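Local coordinates for protein monomethylamine methyltransferase MtmB1 (Methanosarcina barkeri, PDB 1TV2) that catalyses the transfer of the methyl group from monomethylamine to the corrinoid cofactor of its partner protein MtmC in methanogenesis, at residues Ser305-Glu310 with Tyr334-Gly339; Ser253-Asp258 with Ser290-Leu295. All coordinates share one frame; numbering follows the deposited sequence.

Contact 1: residues Ser305-Glu310 with Tyr334-Gly339. With BG5 (5-hydroxyamino-3-methyl-pyrrolidine-2-carboxylic acid), chain B.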
loop_
_atom_site.group_PDB
_atom_site.type_symbol
_atom_site.label_atom_id
_atom_site.label_comp_id
_atom_site.label_asym_id
_atom_site.label_seq_id
_atom_site.Cartn_x
_atom_site.Cartn_y
_atom_site.Cartn_z
ATOM N N SER A 305 -41.402 0.847 16.287
ATOM C CA SER A 305 -41.133 1.169 14.890
ATOM C C SER A 305 -40.714 2.628 14.754
ATOM O O SER A 305 -41.062 3.466 15.589
ATOM C CB SER A 305 -42.373 0.919 14.030
ATOM O OG SER A 305 -42.180 1.414 12.714
ATOM N N THR A 306 -39.966 2.923 13.695
ATOM C CA THR A 306 -39.495 4.277 13.428
ATOM C C THR A 306 -40.410 5.002 12.442
ATOM O O THR A 306 -40.205 6.183 12.162
ATOM C CB THR A 306 -38.077 4.270 12.819
ATOM O OG1 THR A 306 -38.064 3.416 11.665
ATOM C CG2 THR A 306 -37.053 3.776 13.828
ATOM N N ASN A 307 -41.414 4.307 11.917
ATOM C CA ASN A 307 -42.308 4.934 10.952
ATOM C C ASN A 307 -43.755 5.158 11.390
ATOM O O ASN A 307 -44.667 5.130 10.560
ATOM C CB ASN A 307 -42.288 4.162 9.623
ATOM C CG ASN A 307 -42.553 2.680 9.800
ATOM O OD1 ASN A 307 -41.633 1.862 9.741
ATOM N ND2 ASN A 307 -43.816 2.326 10.024
ATOM N N THR A 308 -43.980 5.372 12.685
ATOM C CA THR A 308 -45.336 5.651 13.140
ATOM C C THR A 308 -45.500 7.143 12.879
ATOM O O THR A 308 -44.510 7.850 12.658
ATOM C CB THR A 308 -45.536 5.378 14.653
ATOM O OG1 THR A 308 -44.730 6.280 15.419
ATOM C CG2 THR A 308 -45.164 3.942 14.993
ATOM N N ARG A 309 -46.738 7.622 12.890
ATOM C CA ARG A 309 -47.002 9.029 12.638
ATOM C C ARG A 309 -46.145 9.944 13.507
ATOM O O ARG A 309 -45.571 10.917 13.015
ATOM C CB ARG A 309 -48.487 9.329 12.864
ATOM C CG ARG A 309 -48.888 10.777 12.624
ATOM C CD ARG A 309 -50.403 10.930 12.726
ATOM N NE ARG A 309 -51.097 10.215 11.654
ATOM C CZ ARG A 309 -51.332 10.721 10.447
ATOM N NH1 ARG A 309 -50.933 11.951 10.153
ATOM N NH2 ARG A 309 -51.960 9.995 9.530
ATOM N N GLU A 310 -46.044 9.623 14.793
ATOM C CA GLU A 310 -45.269 10.444 15.716
ATOM C C GLU A 310 -43.760 10.420 15.484
ATOM O O GLU A 310 -43.117 11.469 15.508
ATOM C CB GLU A 310 -45.566 10.040 17.164
ATOM C CG GLU A 310 -47.033 10.175 17.545
ATOM C CD GLU A 310 -47.803 8.875 17.404
ATOM O OE1 GLU A 310 -47.380 7.996 16.621
ATOM O OE2 GLU A 310 -48.846 8.736 18.074
ATOM N N TYR A 334 -34.288 2.549 9.504
ATOM C CA TYR A 334 -35.621 2.008 9.260
ATOM C C TYR A 334 -36.037 0.751 10.018
ATOM O O TYR A 334 -35.438 -0.314 9.852
ATOM C CB TYR A 334 -35.776 1.757 7.751
ATOM C CG TYR A 334 -35.731 3.017 6.911
ATOM C CD1 TYR A 334 -34.654 3.905 7.000
ATOM C CD2 TYR A 334 -36.790 3.349 6.066
ATOM C CE1 TYR A 334 -34.641 5.097 6.277
ATOM C CE2 TYR A 334 -36.787 4.537 5.335
ATOM C CZ TYR A 334 -35.716 5.408 5.449
ATOM O OH TYR A 334 -35.738 6.606 4.774
ATOM N N TYR A 335 -37.085 0.883 10.826
ATOM C CA TYR A 335 -37.625 -0.231 11.598
ATOM C C TYR A 335 -39.137 -0.374 11.422
ATOM O O TYR A 335 -39.912 0.166 12.212
ATOM C CB TYR A 335 -37.331 -0.061 13.089
ATOM C CG TYR A 335 -35.951 -0.496 13.508
ATOM C CD1 TYR A 335 -34.853 0.356 13.369
ATOM C CD2 TYR A 335 -35.742 -1.762 14.052
ATOM C CE1 TYR A 335 -33.579 -0.044 13.770
ATOM C CE2 TYR A 335 -34.479 -2.172 14.451
ATOM C CZ TYR A 335 -33.403 -1.310 14.310
ATOM O OH TYR A 335 -32.157 -1.715 14.724
ATOM N N PRO A 336 -39.574 -1.086 10.372
ATOM C CA PRO A 336 -41.007 -1.288 10.122
ATOM C C PRO A 336 -41.524 -2.402 11.030
ATOM O O PRO A 336 -40.737 -3.208 11.528
ATOM C CB PRO A 336 -41.058 -1.722 8.653
ATOM C CG PRO A 336 -39.732 -1.279 8.084
ATOM C CD PRO A 336 -38.780 -1.530 9.215
ATOM N N CYS A 337 -42.838 -2.451 11.234
ATOM C CA CYS A 337 -43.440 -3.495 12.059
ATOM C C CYS A 337 -43.559 -4.783 11.244
ATOM O O CYS A 337 -43.193 -5.864 11.709
ATOM C CB CYS A 337 -44.839 -3.081 12.527
ATOM S SG CYS A 337 -44.897 -1.644 13.612
ATOM N N ALA A 338 -44.066 -4.654 10.021
ATOM C CA ALA A 338 -44.265 -5.797 9.134
ATOM C C ALA A 338 -42.966 -6.415 8.618
ATOM O O ALA A 338 -41.934 -5.743 8.526
ATOM C CB ALA A 338 -45.146 -5.389 7.960
ATOM N N GLY A 339 -43.034 -7.700 8.277
ATOM C CA GLY A 339 -41.870 -8.409 7.775
ATOM C C GLY A 339 -41.749 -8.328 6.266
ATOM O O GLY A 339 -42.621 -7.761 5.605
HETATM C C1 BG5 B . -27.566 1.356 11.215
HETATM C C2 BG5 B . -28.282 0.885 12.473
HETATM C C3 BG5 B . -28.467 -0.624 12.484
HETATM C C4 BG5 B . -27.363 -1.170 13.392
HETATM C C5 BG5 B . -27.000 -0.051 14.366
HETATM C C6 BG5 B . -29.778 -0.854 13.005
HETATM N N1 BG5 B . -27.534 1.233 13.766
HETATM O O1 BG5 B . -28.228 1.661 10.219
HETATM N N2 BG5 B . -25.577 0.050 14.474
HETATM O O2 BG5 B . -24.697 0.838 13.632
#
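Ser305 and Thr306 meet Tyr335 where two loops leave the C-terminal ends of neighbouring parallel strands, 293-300 and 330-333, of a TIM-barrel protein. The junction centres on Tyr335 O, which takes two donors: Ser305 OG at 2.6 Å, with a C=O...donor angle of 151°, and Thr306 N at 3.1 Å, tilted further from the carbonyl plane. A chi1 of 171° sets Ser305 OG beside its own carbonyl carbon, where it can meet both Tyr335 O and Asn307 N. The bond from Asn307 N to Ser305 OG, 3.1 Å long and nearly straight at 171°, closes an ST turn, so one hydroxyl shapes its loop and ties it to the other. A reciprocal bond runs the opposite way, Tyr335 N donating to Thr306 OG1 at 2.8 Å; Gln352 is a further partner of that hydroxyl. The Thr306 methyl CG2 rests near Tyr335 CB at 3.9 Å, meeting the ring obliquely, while Cys337 SG packs 3.6 Å from Ser305 CB. At its other end the Tyr335 ring reaches the bound BG5, with OH 3.1 Å from the methyl C6. Asn307 OD1 sits by Pro336 CA, and its ND2 is bound by Glu348, whose carboxylate also accepts from the backbone N atoms of Cys337 and Ala338. Helix 343-359, carrying Glu348 and Gln352, thus backs both loops, and Thr308 occupies the N-cap position of helix 309-325.

Contact 2: residues Ser253-Asp258 with Ser290-Leu295; sequences SDIIMD and SASWHL. With BG5 (5-hydroxyamino-3-methyl-pyrrolidine-2-carboxylic acid), chain B.
Ser290 O lies by Ile256 CD1 at the start of a parallel strand pair, 255-259 with 293-300, that a beta-alpha-beta crossover through helix 271-288 joins in the TIM barrel; the same carbonyl is hydrogen-bonded to Arg108 of a second subunit. Ala291 follows, its CB 3.5 Å from Asp258 CB. Ser292 grips Ile256 at both ends: its OG, also hydrogen-bonded to Gln99, accepts from Ile256 N at 3.1 Å, while its N donates to Ile256 O. Trp293 N shares that carbonyl, and Trp293 O accepts from Asp258 N, setting the parallel register. The indole swings between its own backbone N and carbonyl carbon (chi1 64°), which lays one face under Met257: Met257 CG stands 3.5 Å from the centroid of the Trp293 six-membered ring, a CH-pi contact, and Met257 SD 3.8 Å from it, obliquely, a Met-aromatic contact. Trp293 NE1 is hydrogen-bonded to Ser227 OG. With the indole cut back to an alanine, Met257 is likely to lose its flat support and Ser227 its N-H partner. On the sheet's other side His294 ND1 donates to the anti lone pair of Asp258 OD2 at 2.7 Å, a bent 133°; OD2 lies in the imidazole plane, the carboxylate turned 29° from it, and Gln232 and Ser289 also hold that carboxylate. Leu295 N bonds to Asp258 O, and Leu295 CD2 ends 3.4 Å from C1 of the bound BG5.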
loop_
_atom_site.group_PDB
_atom_site.type_symbol
_atom_site.label_atom_id
_atom_site.label_comp_id
_atom_site.label_asym_id
_atom_site.label_seq_id
_atom_site.Cartn_x
_atom_site.Cartn_y
_atom_site.Cartn_z
ATOM N N SER A 253 -8.341 7.370 12.284
ATOM C CA SER A 253 -8.828 8.265 11.231
ATOM C C SER A 253 -10.055 7.670 10.520
ATOM O O SER A 253 -10.219 7.827 9.307
ATOM C CB SER A 253 -7.710 8.541 10.208
ATOM O OG SER A 253 -7.926 9.758 9.497
ATOM N N ASP A 254 -10.913 6.994 11.288
ATOM C CA ASP A 254 -12.131 6.372 10.760
ATOM C C ASP A 254 -13.309 7.339 10.681
ATOM O O ASP A 254 -13.459 8.221 11.528
ATOM C CB ASP A 254 -12.598 5.210 11.651
ATOM C CG ASP A 254 -11.682 4.009 11.605
ATOM O OD1 ASP A 254 -11.083 3.749 10.542
ATOM O OD2 ASP A 254 -11.591 3.306 12.639
ATOM N N ILE A 255 -14.156 7.150 9.674
ATOM C CA ILE A 255 -15.365 7.957 9.537
ATOM C C ILE A 255 -16.234 7.468 10.696
ATOM O O ILE A 255 -16.461 6.265 10.840
ATOM C CB ILE A 255 -16.095 7.665 8.204
ATOM C CG1 ILE A 255 -15.254 8.164 7.025
ATOM C CG2 ILE A 255 -17.474 8.307 8.212
ATOM C CD1 ILE A 255 -14.974 9.639 7.055
ATOM N N ILE A 256 -16.710 8.393 11.519
ATOM C CA ILE A 256 -17.512 8.035 12.686
ATOM C C ILE A 256 -19.004 8.327 12.558
ATOM O O ILE A 256 -19.410 9.449 12.244
ATOM C CB ILE A 256 -16.989 8.764 13.953
ATOM C CG1 ILE A 256 -15.565 8.294 14.269
ATOM C CG2 ILE A 256 -17.937 8.519 15.138
ATOM C CD1 ILE A 256 -14.908 9.037 15.416
ATOM N N MET A 257 -19.818 7.306 12.802
ATOM C CA MET A 257 -21.260 7.478 12.759
ATOM C C MET A 257 -21.798 7.317 14.172
ATOM O O MET A 257 -21.797 6.215 14.723
ATOM C CB MET A 257 -21.942 6.444 11.867
ATOM C CG MET A 257 -23.464 6.622 11.852
ATOM S SD MET A 257 -24.392 5.144 11.410
ATOM C CE MET A 257 -24.302 4.243 12.957
ATOM N N ASP A 258 -22.238 8.425 14.758
ATOM C CA ASP A 258 -22.809 8.404 16.096
ATOM C C ASP A 258 -24.302 8.179 15.897
ATOM O O ASP A 258 -24.908 8.813 15.035
ATOM C CB ASP A 258 -22.565 9.751 16.786
ATOM C CG ASP A 258 -23.400 9.928 18.041
ATOM O OD1 ASP A 258 -22.864 9.747 19.156
ATOM O OD2 ASP A 258 -24.600 10.244 17.903
ATOM N N SER A 290 -17.367 13.240 18.344
ATOM C CA SER A 290 -16.552 13.706 17.220
ATOM C C SER A 290 -17.070 13.067 15.928
ATOM O O SER A 290 -16.306 12.799 15.006
ATOM C CB SER A 290 -15.084 13.308 17.417
ATOM O OG SER A 290 -14.526 13.906 18.576
ATOM N N ALA A 291 -18.375 12.828 15.874
ATOM C CA ALA A 291 -18.997 12.190 14.721
ATOM C C ALA A 291 -18.818 12.896 13.376
ATOM O O ALA A 291 -18.760 14.129 13.300
ATOM C CB ALA A 291 -20.486 11.993 14.992
ATOM N N SER A 292 -18.725 12.090 12.320
ATOM C CA SER A 292 -18.618 12.592 10.951
ATOM C C SER A 292 -20.065 12.849 10.532
ATOM O O SER A 292 -20.353 13.791 9.797
ATOM C CB SER A 292 -17.987 11.540 10.033
ATOM O OG SER A 292 -16.648 11.264 10.412
ATOM N N TRP A 293 -20.963 11.978 10.995
ATOM C CA TRP A 293 -22.396 12.107 10.742
ATOM C C TRP A 293 -23.190 11.418 11.852
ATOM O O TRP A 293 -22.659 10.564 12.568
ATOM C CB TRP A 293 -22.804 11.553 9.360
ATOM C CG TRP A 293 -22.621 10.071 9.108
ATOM C CD1 TRP A 293 -21.450 9.423 8.832
ATOM C CD2 TRP A 293 -23.662 9.083 8.986
ATOM N NE1 TRP A 293 -21.696 8.101 8.531
ATOM C CE2 TRP A 293 -23.043 7.864 8.622
ATOM C CE3 TRP A 293 -25.054 9.112 9.148
ATOM C CZ2 TRP A 293 -23.772 6.683 8.410
ATOM C CZ3 TRP A 293 -25.784 7.935 8.938
ATOM C CH2 TRP A 293 -25.136 6.737 8.573
ATOM N N HIS A 294 -24.454 11.807 12.006
ATOM C CA HIS A 294 -25.308 11.247 13.054
ATOM C C HIS A 294 -26.512 10.488 12.513
ATOM O O HIS A 294 -27.254 10.996 11.672
ATOM C CB HIS A 294 -25.798 12.364 13.988
ATOM C CG HIS A 294 -26.761 11.895 15.039
ATOM N ND1 HIS A 294 -26.360 11.196 16.157
ATOM C CD2 HIS A 294 -28.108 12.004 15.124
ATOM C CE1 HIS A 294 -27.421 10.893 16.887
ATOM N NE2 HIS A 294 -28.493 11.371 16.282
ATOM N N LEU A 295 -26.698 9.270 13.013
ATOM C CA LEU A 295 -27.813 8.428 12.608
ATOM C C LEU A 295 -28.929 8.539 13.649
ATOM O O LEU A 295 -28.732 8.206 14.818
ATOM C CB LEU A 295 -27.369 6.967 12.504
ATOM C CG LEU A 295 -28.446 5.995 12.013
ATOM C CD1 LEU A 295 -28.726 6.244 10.536
ATOM C CD2 LEU A 295 -27.980 4.565 12.226
HETATM C C1 BG5 B . -27.566 1.356 11.215
HETATM C C2 BG5 B . -28.282 0.885 12.473
HETATM C C3 BG5 B . -28.467 -0.624 12.484
HETATM C C4 BG5 B . -27.363 -1.170 13.392
HETATM C C5 BG5 B . -27.000 -0.051 14.366
HETATM C C6 BG5 B . -29.778 -0.854 13.005
HETATM N N1 BG5 B . -27.534 1.233 13.766
HETATM O O1 BG5 B . -28.228 1.661 10.219
HETATM N N2 BG5 B . -25.577 0.050 14.474
HETATM O O2 BG5 B . -24.697 0.838 13.632
#

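Contact 2 comes first along the chain and closes before contact 1 opens. Their centres are 25 Å apart, on opposite sides of the chain's centre, and their nearest atoms stay about 7 Å apart without touching. Strand 293-300 provides the continuity: residues 290-295 hold its start beside strand 255-259, and beyond its far end the chain enters the loop at 305-308 and then helix 309-325. Contact 2 is therefore strand pairing within the parallel sheet, contact 1 a junction of loops. Both reach BG5, consistent with the hydroxylamine-modified pyrrolysine ring carried on Lys202 and also hydrogen-bonded to Glu205 and Ser365, so both probably border the methyltransferase active-site region from different parts of the barrel.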